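Local coordinates for aldehyde dehydrogenase (PDB 3K9D), which probably acts as an oxidoreductase on aldehyde or oxo groups, with NAD or NADP as electron acceptor, at residues Ala284-Met298 against Ala334-Ile346. Residues are numbered along the deposited sequence; the frame is centred on the assembly and turned at random.
Sequences AVQLGKFILRPNGSM and AKIPYSREKLAPI
Y338 stands its ring against helix 281-291 and gives its hydroxyl proton to the backbone carbonyl of A284, Y338 OH to A284 O 2.7 Å. The acceptor lies at the ring's edge, in plane, and the bond uses a lone pair in the carbonyl plane. Since A284 O also takes the helical bond from G288 N, two donors grip this oxygen. A tyrosine suits the place: its ring is long enough to reach the helix backbone, while its flank remains apolar. L287 crosses the ring at about a right angle, and I291 does likewise, bringing CD1 to 4.0 Å from Y338 CE1. Both aliphatic chains also meet I346 tip to tip, I291 CD1 lying 3.8 Å from I346 CD1.

P337 wedges in beside them, its CG resting on the backbone of G288, 3.6 Å from G288 O, where no side chain stands between them. I291 CG2 and L292 CB pack on P337 CB.

Past the helix end, R340 NH2 crosses to G296 O at 2.8 Å, nearly straight (162°) and in the guanidinium plane. The same nitrogen is held by A334 O of its own loop, so it bridges two carbonyls; arginine's several N-H groups allow this while NE pairs with E369. M298 bends at chi2 and chi3 (-78° and -77°), which lays its sulfur over one guanidinium face, SD 3.8 Å above the plane. A flexible thioether can follow that flat surface, and its CE continues to P337 O and E341 O.

The contact thus packs helix 281-291 on the loop joining 324-328 to 346-352, neighbouring strands of the seven-stranded parallel sheet whose outermost strand 276-278 leads into that helix. Y338 also touches A327 and A348 on those neighbouring strands, and L287 meets I310 of helix 307-313.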
ATOM      1  N   ALA A 284     -35.510  18.228 -15.269  1.00 25.40           N
ATOM      2  CA  ALA A 284     -34.153  17.687 -15.248  1.00 21.82           C
ATOM      3  C   ALA A 284     -33.119  18.800 -15.397  1.00 15.97           C
ATOM      4  O   ALA A 284     -32.100  18.782 -14.726  1.00 25.21           O
ATOM      5  CB  ALA A 284     -33.974  16.652 -16.339  1.00 14.42           C
ATOM      6  N   VAL A 285     -33.394  19.758 -16.278  1.00 19.08           N
ATOM      7  CA  VAL A 285     -32.536  20.938 -16.449  1.00 23.70           C
ATOM      8  C   VAL A 285     -32.531  21.822 -15.197  1.00 23.39           C
ATOM      9  O   VAL A 285     -31.472  22.308 -14.777  1.00 22.86           O
ATOM     10  CB  VAL A 285     -32.945  21.764 -17.694  1.00 25.75           C
ATOM     11  CG1 VAL A 285     -32.274  23.133 -17.695  1.00 25.16           C
ATOM     12  CG2 VAL A 285     -32.583  21.019 -18.963  1.00 23.96           C
ATOM     13  N   GLN A 286     -33.709  22.015 -14.598  1.00 19.03           N
ATOM     14  CA  GLN A 286     -33.845  22.815 -13.383  1.00 21.23           C
ATOM     15  C   GLN A 286     -33.055  22.235 -12.224  1.00 18.61           C
ATOM     16  O   GLN A 286     -32.331  22.954 -11.557  1.00 19.52           O
ATOM     17  CB  GLN A 286     -35.312  22.966 -12.982  1.00 18.44           C
ATOM     18  CG  GLN A 286     -35.559  24.082 -11.972  1.00 31.29           C
ATOM     19  CD  GLN A 286     -37.018  24.506 -11.902  1.00 46.63           C
ATOM     20  OE1 GLN A 286     -37.413  25.273 -11.018  1.00 45.62           O
ATOM     21  NE2 GLN A 286     -37.826  24.012 -12.839  1.00 35.91           N
ATOM     22  N   LEU A 287     -33.197  20.925 -12.001  1.00 21.49           N
ATOM     23  CA  LEU A 287     -32.471  20.229 -10.939  1.00 18.64           C
ATOM     24  C   LEU A 287     -30.965  20.197 -11.233  1.00 24.75           C
ATOM     25  O   LEU A 287     -30.155  20.323 -10.319  1.00 22.15           O
ATOM     26  CB  LEU A 287     -33.042  18.811 -10.732  1.00 12.02           C
ATOM     27  CG  LEU A 287     -32.432  17.922  -9.646  1.00 23.57           C
ATOM     28  CD1 LEU A 287     -32.582  18.534  -8.269  1.00 21.53           C
ATOM     29  CD2 LEU A 287     -32.981  16.513  -9.674  1.00 15.02           C
ATOM     30  N   GLY A 288     -30.601  20.065 -12.508  1.00 21.20           N
ATOM     31  CA  GLY A 288     -29.195  20.099 -12.925  1.00 25.93           C
ATOM     32  C   GLY A 288     -28.482  21.410 -12.609  1.00 27.80           C
ATOM     33  O   GLY A 288     -27.334  21.411 -12.148  1.00 24.16           O
ATOM     34  N   LYS A 289     -29.167  22.527 -12.857  1.00 24.40           N
ATOM     35  CA  LYS A 289     -28.668  23.861 -12.486  1.00 22.25           C
ATOM     36  C   LYS A 289     -28.472  23.998 -10.971  1.00 21.22           C
ATOM     37  O   LYS A 289     -27.469  24.552 -10.517  1.00 24.39           O
ATOM     38  CB  LYS A 289     -29.608  24.954 -13.011  1.00 23.31           C
ATOM     39  CG  LYS A 289     -29.596  25.110 -14.534  1.00 26.53           C
ATOM     40  CD  LYS A 289     -30.548  26.207 -14.992  1.00 26.33           C
ATOM     41  CE  LYS A 289     -30.521  26.356 -16.498  1.00 40.41           C
ATOM     42  NZ  LYS A 289     -31.680  27.149 -17.007  1.00 29.92           N
ATOM     43  N   PHE A 290     -29.408  23.458 -10.191  1.00 22.23           N
ATOM     44  CA  PHE A 290     -29.293  23.468  -8.721  1.00 27.68           C
ATOM     45  C   PHE A 290     -28.168  22.576  -8.148  1.00 22.35           C
ATOM     46  O   PHE A 290     -27.440  22.989  -7.232  1.00 21.59           O
ATOM     47  CB  PHE A 290     -30.633  23.111  -8.067  1.00 24.66           C
ATOM     48  CG  PHE A 290     -30.590  23.137  -6.571  1.00 30.55           C
ATOM     49  CD1 PHE A 290     -30.623  24.352  -5.884  1.00 28.72           C
ATOM     50  CD2 PHE A 290     -30.489  21.954  -5.844  1.00 15.89           C
ATOM     51  CE1 PHE A 290     -30.557  24.391  -4.483  1.00 18.21           C
ATOM     52  CE2 PHE A 290     -30.433  21.978  -4.450  1.00 15.60           C
ATOM     53  CZ  PHE A 290     -30.456  23.202  -3.770  1.00 25.55           C
ATOM     54  N   ILE A 291     -28.058  21.356  -8.676  1.00 23.75           N
ATOM     55  CA  ILE A 291     -27.056  20.369  -8.272  1.00 20.52           C
ATOM     56  C   ILE A 291     -25.601  20.825  -8.542  1.00 23.17           C
ATOM     57  O   ILE A 291     -24.717  20.659  -7.681  1.00 25.85           O
ATOM     58  CB  ILE A 291     -27.297  19.003  -8.992  1.00 21.91           C
ATOM     59  CG1 ILE A 291     -28.487  18.240  -8.413  1.00 30.72           C
ATOM     60  CG2 ILE A 291     -26.094  18.097  -8.876  1.00 38.96           C
ATOM     61  CD1 ILE A 291     -28.771  16.939  -9.186  1.00 26.06           C
ATOM     62  N   LEU A 292     -25.356  21.391  -9.726  1.00 23.06           N
ATOM     63  CA  LEU A 292     -24.005  21.797 -10.109  1.00 18.89           C
ATOM     64  C   LEU A 292     -23.715  23.255  -9.741  1.00 22.61           C
ATOM     65  O   LEU A 292     -24.354  24.171 -10.265  1.00 26.77           O
ATOM     66  CB  LEU A 292     -23.749  21.547 -11.598  1.00 24.87           C
ATOM     67  CG  LEU A 292     -22.339  21.888 -12.118  1.00 23.79           C
ATOM     68  CD1 LEU A 292     -21.278  20.947 -11.553  1.00 20.41           C
ATOM     69  CD2 LEU A 292     -22.283  21.911 -13.635  1.00 18.35           C
ATOM     70  N   ARG A 293     -22.756  23.438  -8.832  1.00 24.48           N
ATOM     71  CA  ARG A 293     -22.282  24.746  -8.372  1.00 27.29           C
ATOM     72  C   ARG A 293     -21.395  25.416  -9.440  1.00 35.24           C
ATOM     73  O   ARG A 293     -20.812  24.716 -10.282  1.00 31.60           O
ATOM     74  CB  ARG A 293     -21.525  24.585  -7.033  1.00 27.71           C
ATOM     75  CG  ARG A 293     -22.279  25.136  -5.823  1.00 30.07           C
ATOM     76  CD  ARG A 293     -22.302  24.178  -4.641  1.00 32.18           C
ATOM     77  NE  ARG A 293     -21.346  24.496  -3.580  1.00 37.94           N
ATOM     78  CZ  ARG A 293     -20.429  23.647  -3.119  1.00 34.52           C
ATOM     79  NH1 ARG A 293     -19.606  24.002  -2.149  1.00 33.42           N
ATOM     80  NH2 ARG A 293     -20.339  22.428  -3.624  1.00 54.73           N
ATOM     81  N   PRO A 294     -21.315  26.770  -9.431  1.00 38.89           N
ATOM     82  CA  PRO A 294     -20.475  27.507 -10.390  1.00 40.10           C
ATOM     83  C   PRO A 294     -18.961  27.270 -10.269  1.00 36.75           C
ATOM     84  O   PRO A 294     -18.231  27.514 -11.234  1.00 37.02           O
ATOM     85  CB  PRO A 294     -20.798  28.977 -10.088  1.00 39.19           C
ATOM     86  CG  PRO A 294     -22.100  28.946  -9.373  1.00 49.35           C
ATOM     87  CD  PRO A 294     -22.057  27.701  -8.559  1.00 35.71           C
ATOM     88  N   ASN A 295     -18.493  26.807  -9.109  1.00 32.64           N
ATOM     89  CA  ASN A 295     -17.076  26.437  -8.958  1.00 36.46           C
ATOM     90  C   ASN A 295     -16.747  25.047  -9.518  1.00 35.61           C
ATOM     91  O   ASN A 295     -15.577  24.656  -9.592  1.00 35.02           O
ATOM     92  CB  ASN A 295     -16.582  26.612  -7.505  1.00 37.23           C
ATOM     93  CG  ASN A 295     -17.011  25.475  -6.577  1.00 41.58           C
ATOM     94  OD1 ASN A 295     -18.065  24.867  -6.752  1.00 45.73           O
ATOM     95  ND2 ASN A 295     -16.185  25.198  -5.570  1.00 36.84           N
ATOM     96  N   GLY A 296     -17.789  24.315  -9.913  1.00 36.83           N
ATOM     97  CA  GLY A 296     -17.633  23.011 -10.541  1.00 31.60           C
ATOM     98  C   GLY A 296     -17.953  21.853  -9.621  1.00 29.42           C
ATOM     99  O   GLY A 296     -18.053  20.707 -10.067  1.00 29.35           O
ATOM    100  N   SER A 297     -18.110  22.146  -8.333  1.00 29.40           N
ATOM    101  CA  SER A 297     -18.461  21.124  -7.362  1.00 19.71           C
ATOM    102  C   SER A 297     -19.966  20.813  -7.385  1.00 28.98           C
ATOM    103  O   SER A 297     -20.772  21.544  -7.977  1.00 25.33           O
ATOM    104  CB  SER A 297     -18.024  21.543  -5.961  1.00 24.03           C
ATOM    105  OG  SER A 297     -18.728  22.705  -5.558  1.00 28.24           O
ATOM    106  N   MET A 298     -20.327  19.707  -6.751  1.00 32.20           N
ATOM    107  CA  MET A 298     -21.718  19.314  -6.616  1.00 27.83           C
ATOM    108  C   MET A 298     -22.227  19.903  -5.297  1.00 29.27           C
ATOM    109  O   MET A 298     -21.470  19.997  -4.327  1.00 25.28           O
ATOM    110  CB  MET A 298     -21.843  17.786  -6.636  1.00 28.87           C
ATOM    111  CG  MET A 298     -21.179  17.099  -7.858  1.00 20.15           C
ATOM    112  SD  MET A 298     -22.110  17.163  -9.403  1.00 16.41           S
ATOM    113  CE  MET A 298     -23.333  15.897  -9.050  1.00 20.96           C
ATOM    114  N   ALA A 334     -17.651  16.896 -16.797  1.00 20.55           N
ATOM    115  CA  ALA A 334     -17.625  17.697 -15.558  1.00 26.42           C
ATOM    116  C   ALA A 334     -18.793  18.692 -15.479  1.00 21.55           C
ATOM    117  O   ALA A 334     -19.306  18.975 -14.392  1.00 24.17           O
ATOM    118  CB  ALA A 334     -16.287  18.425 -15.420  1.00 27.86           C
ATOM    119  N   LYS A 335     -19.205  19.177 -16.653  1.00 22.47           N
ATOM    120  CA  LYS A 335     -20.306  20.130 -16.843  1.00 30.56           C
ATOM    121  C   LYS A 335     -21.675  19.435 -16.905  1.00 28.74           C
ATOM    122  O   LYS A 335     -22.698  20.086 -17.163  1.00 23.03           O
ATOM    123  CB  LYS A 335     -20.124  20.906 -18.160  1.00 31.02           C
ATOM    124  CG  LYS A 335     -18.688  21.220 -18.608  1.00 40.70           C
ATOM    125  CD  LYS A 335     -18.200  20.252 -19.695  1.00 48.70           C
ATOM    126  CE  LYS A 335     -17.014  19.406 -19.226  1.00 54.34           C
ATOM    127  NZ  LYS A 335     -15.766  20.223 -19.064  1.00 24.06           N
ATOM    128  N   ILE A 336     -21.686  18.118 -16.703  1.00 25.56           N
ATOM    129  CA  ILE A 336     -22.911  17.304 -16.750  1.00 23.63           C
ATOM    130  C   ILE A 336     -23.144  16.661 -15.362  1.00 19.46           C
ATOM    131  O   ILE A 336     -22.622  15.582 -15.068  1.00 19.56           O
ATOM    132  CB  ILE A 336     -22.869  16.274 -17.928  1.00 25.93           C
ATOM    133  CG1 ILE A 336     -23.171  16.959 -19.270  1.00 30.26           C
ATOM    134  CG2 ILE A 336     -23.916  15.198 -17.776  1.00 23.15           C
ATOM    135  CD1 ILE A 336     -21.989  17.551 -19.996  1.00 24.87           C
ATOM    136  N   PRO A 337     -23.904  17.351 -14.487  1.00 19.55           N
ATOM    137  CA  PRO A 337     -24.149  16.903 -13.100  1.00 22.97           C
ATOM    138  C   PRO A 337     -24.714  15.472 -12.919  1.00 21.89           C
ATOM    139  O   PRO A 337     -24.352  14.801 -11.951  1.00 17.36           O
ATOM    140  CB  PRO A 337     -25.133  17.951 -12.559  1.00 23.20           C
ATOM    141  CG  PRO A 337     -25.721  18.600 -13.763  1.00 21.21           C
ATOM    142  CD  PRO A 337     -24.577  18.637 -14.748  1.00 24.48           C
ATOM    143  N   TYR A 338     -25.554  15.001 -13.838  1.00 18.05           N
ATOM    144  CA  TYR A 338     -26.108  13.627 -13.740  1.00 21.89           C
ATOM    145  C   TYR A 338     -25.097  12.501 -13.985  1.00 23.85           C
ATOM    146  O   TYR A 338     -25.290  11.366 -13.519  1.00 22.89           O
ATOM    147  CB  TYR A 338     -27.337  13.455 -14.644  1.00 22.44           C
ATOM    148  CG  TYR A 338     -28.476  14.333 -14.214  1.00 19.79           C
ATOM    149  CD1 TYR A 338     -29.013  14.223 -12.928  1.00 18.64           C
ATOM    150  CD2 TYR A 338     -29.008  15.291 -15.074  1.00 14.93           C
ATOM    151  CE1 TYR A 338     -30.056  15.046 -12.513  1.00 26.19           C
ATOM    152  CE2 TYR A 338     -30.042  16.125 -14.660  1.00 26.92           C
ATOM    153  CZ  TYR A 338     -30.565  15.986 -13.381  1.00 19.87           C
ATOM    154  OH  TYR A 338     -31.599  16.799 -12.962  1.00 22.62           O
ATOM    155  N   SER A 339     -24.016  12.824 -14.697  1.00 22.24           N
ATOM    156  CA  SER A 339     -22.935  11.878 -14.961  1.00  9.96           C
ATOM    157  C   SER A 339     -21.940  11.787 -13.805  1.00 23.02           C
ATOM    158  O   SER A 339     -20.907  11.125 -13.925  1.00 23.55           O
ATOM    159  CB  SER A 339     -22.197  12.252 -16.254  1.00 15.22           C
ATOM    160  OG  SER A 339     -21.381  13.408 -16.071  1.00 23.35           O
ATOM    161  N   ARG A 340     -22.264  12.434 -12.684  1.00 23.67           N
ATOM    162  CA  ARG A 340     -21.367  12.548 -11.528  1.00 21.69           C
ATOM    163  C   ARG A 340     -22.025  12.091 -10.218  1.00 18.61           C
ATOM    164  O   ARG A 340     -23.224  11.780 -10.176  1.00 21.35           O
ATOM    165  CB  ARG A 340     -20.854  13.991 -11.404  1.00 15.35           C
ATOM    166  CG  ARG A 340     -20.145  14.523 -12.676  1.00 19.00           C
ATOM    167  CD  ARG A 340     -19.655  15.950 -12.519  1.00 20.23           C
ATOM    168  NE  ARG A 340     -18.936  16.148 -11.258  1.00 21.40           N
ATOM    169  CZ  ARG A 340     -18.514  17.332 -10.812  1.00 23.94           C
ATOM    170  NH1 ARG A 340     -17.862  17.418  -9.657  1.00 20.32           N
ATOM    171  NH2 ARG A 340     -18.740  18.431 -11.518  1.00 23.30           N
ATOM    172  N   GLU A 341     -21.235  12.040  -9.150  1.00 17.82           N
ATOM    173  CA  GLU A 341     -21.681  11.458  -7.896  1.00 16.58           C
ATOM    174  C   GLU A 341     -22.701  12.365  -7.206  1.00 17.81           C
ATOM    175  O   GLU A 341     -22.415  13.518  -6.882  1.00 23.78           O
ATOM    176  CB  GLU A 341     -20.483  11.142  -7.001  1.00 20.38           C
ATOM    177  CG  GLU A 341     -20.834  10.627  -5.613  1.00 24.98           C
ATOM    178  CD  GLU A 341     -19.654  10.725  -4.676  1.00 35.28           C
ATOM    179  OE1 GLU A 341     -19.221  11.860  -4.374  1.00 28.32           O
ATOM    180  OE2 GLU A 341     -19.151   9.672  -4.253  1.00 21.97           O
ATOM    181  N   LYS A 342     -23.919  11.847  -7.065  1.00 18.72           N
ATOM    182  CA  LYS A 342     -24.997  12.539  -6.382  1.00 13.40           C
ATOM    183  C   LYS A 342     -25.339  11.655  -5.206  1.00 21.03           C
ATOM    184  O   LYS A 342     -25.924  10.583  -5.372  1.00 21.22           O
ATOM    185  CB  LYS A 342     -26.229  12.676  -7.288  1.00 18.82           C
ATOM    186  CG  LYS A 342     -25.943  13.198  -8.679  1.00 18.80           C
ATOM    187  CD  LYS A 342     -27.061  12.912  -9.671  1.00 13.21           C
ATOM    188  CE  LYS A 342     -27.201  11.442 -10.046  1.00 20.93           C
ATOM    189  NZ  LYS A 342     -26.079  10.803 -10.807  1.00 14.49           N
ATOM    190  N   LEU A 343     -24.940  12.079  -4.019  1.00 21.96           N
ATOM    191  CA  LEU A 343     -25.131  11.263  -2.827  1.00 18.91           C
ATOM    192  C   LEU A 343     -26.517  11.536  -2.266  1.00 19.38           C
ATOM    193  O   LEU A 343     -26.659  12.095  -1.189  1.00 19.02           O
ATOM    194  CB  LEU A 343     -24.048  11.562  -1.790  1.00 20.78           C
ATOM    195  CG  LEU A 343     -22.640  11.015  -2.024  1.00 26.15           C
ATOM    196  CD1 LEU A 343     -21.718  11.446  -0.886  1.00 29.11           C
ATOM    197  CD2 LEU A 343     -22.640   9.488  -2.167  1.00 19.70           C
ATOM    198  N   ALA A 344     -27.525  11.109  -3.023  1.00 26.00           N
ATOM    199  CA  ALA A 344     -28.915  11.523  -2.858  1.00 20.40           C
ATOM    200  C   ALA A 344     -29.767  10.613  -3.736  1.00 18.34           C
ATOM    201  O   ALA A 344     -29.251  10.068  -4.721  1.00 14.79           O
ATOM    202  CB  ALA A 344     -29.075  12.988  -3.308  1.00 17.98           C
ATOM    203  N   PRO A 345     -31.079  10.463  -3.418  1.00 20.78           N
ATOM    204  CA  PRO A 345     -31.987   9.629  -4.228  1.00 15.40           C
ATOM    205  C   PRO A 345     -32.271  10.225  -5.625  1.00 15.48           C
ATOM    206  O   PRO A 345     -33.426  10.506  -5.999  1.00 16.52           O
ATOM    207  CB  PRO A 345     -33.261   9.549  -3.362  1.00 16.62           C
ATOM    208  CG  PRO A 345     -33.256  10.846  -2.591  1.00 17.02           C
ATOM    209  CD  PRO A 345     -31.786  11.073  -2.269  1.00 10.42           C
ATOM    210  N   ILE A 346     -31.194  10.434  -6.383  1.00 15.75           N
ATOM    211  CA  ILE A 346     -31.258  10.971  -7.732  1.00 14.36           C
ATOM    212  C   ILE A 346     -30.467  10.047  -8.665  1.00 18.64           C
ATOM    213  O   ILE A 346     -29.314   9.708  -8.377  1.00 14.46           O
ATOM    214  CB  ILE A 346     -30.660  12.421  -7.836  1.00 16.70           C
ATOM    215  CG1 ILE A 346     -31.254  13.345  -6.775  1.00 12.16           C
ATOM    216  CG2 ILE A 346     -30.863  12.997  -9.272  1.00 14.36           C
ATOM    217  CD1 ILE A 346     -30.585  14.721  -6.670  1.00 13.51           C
TER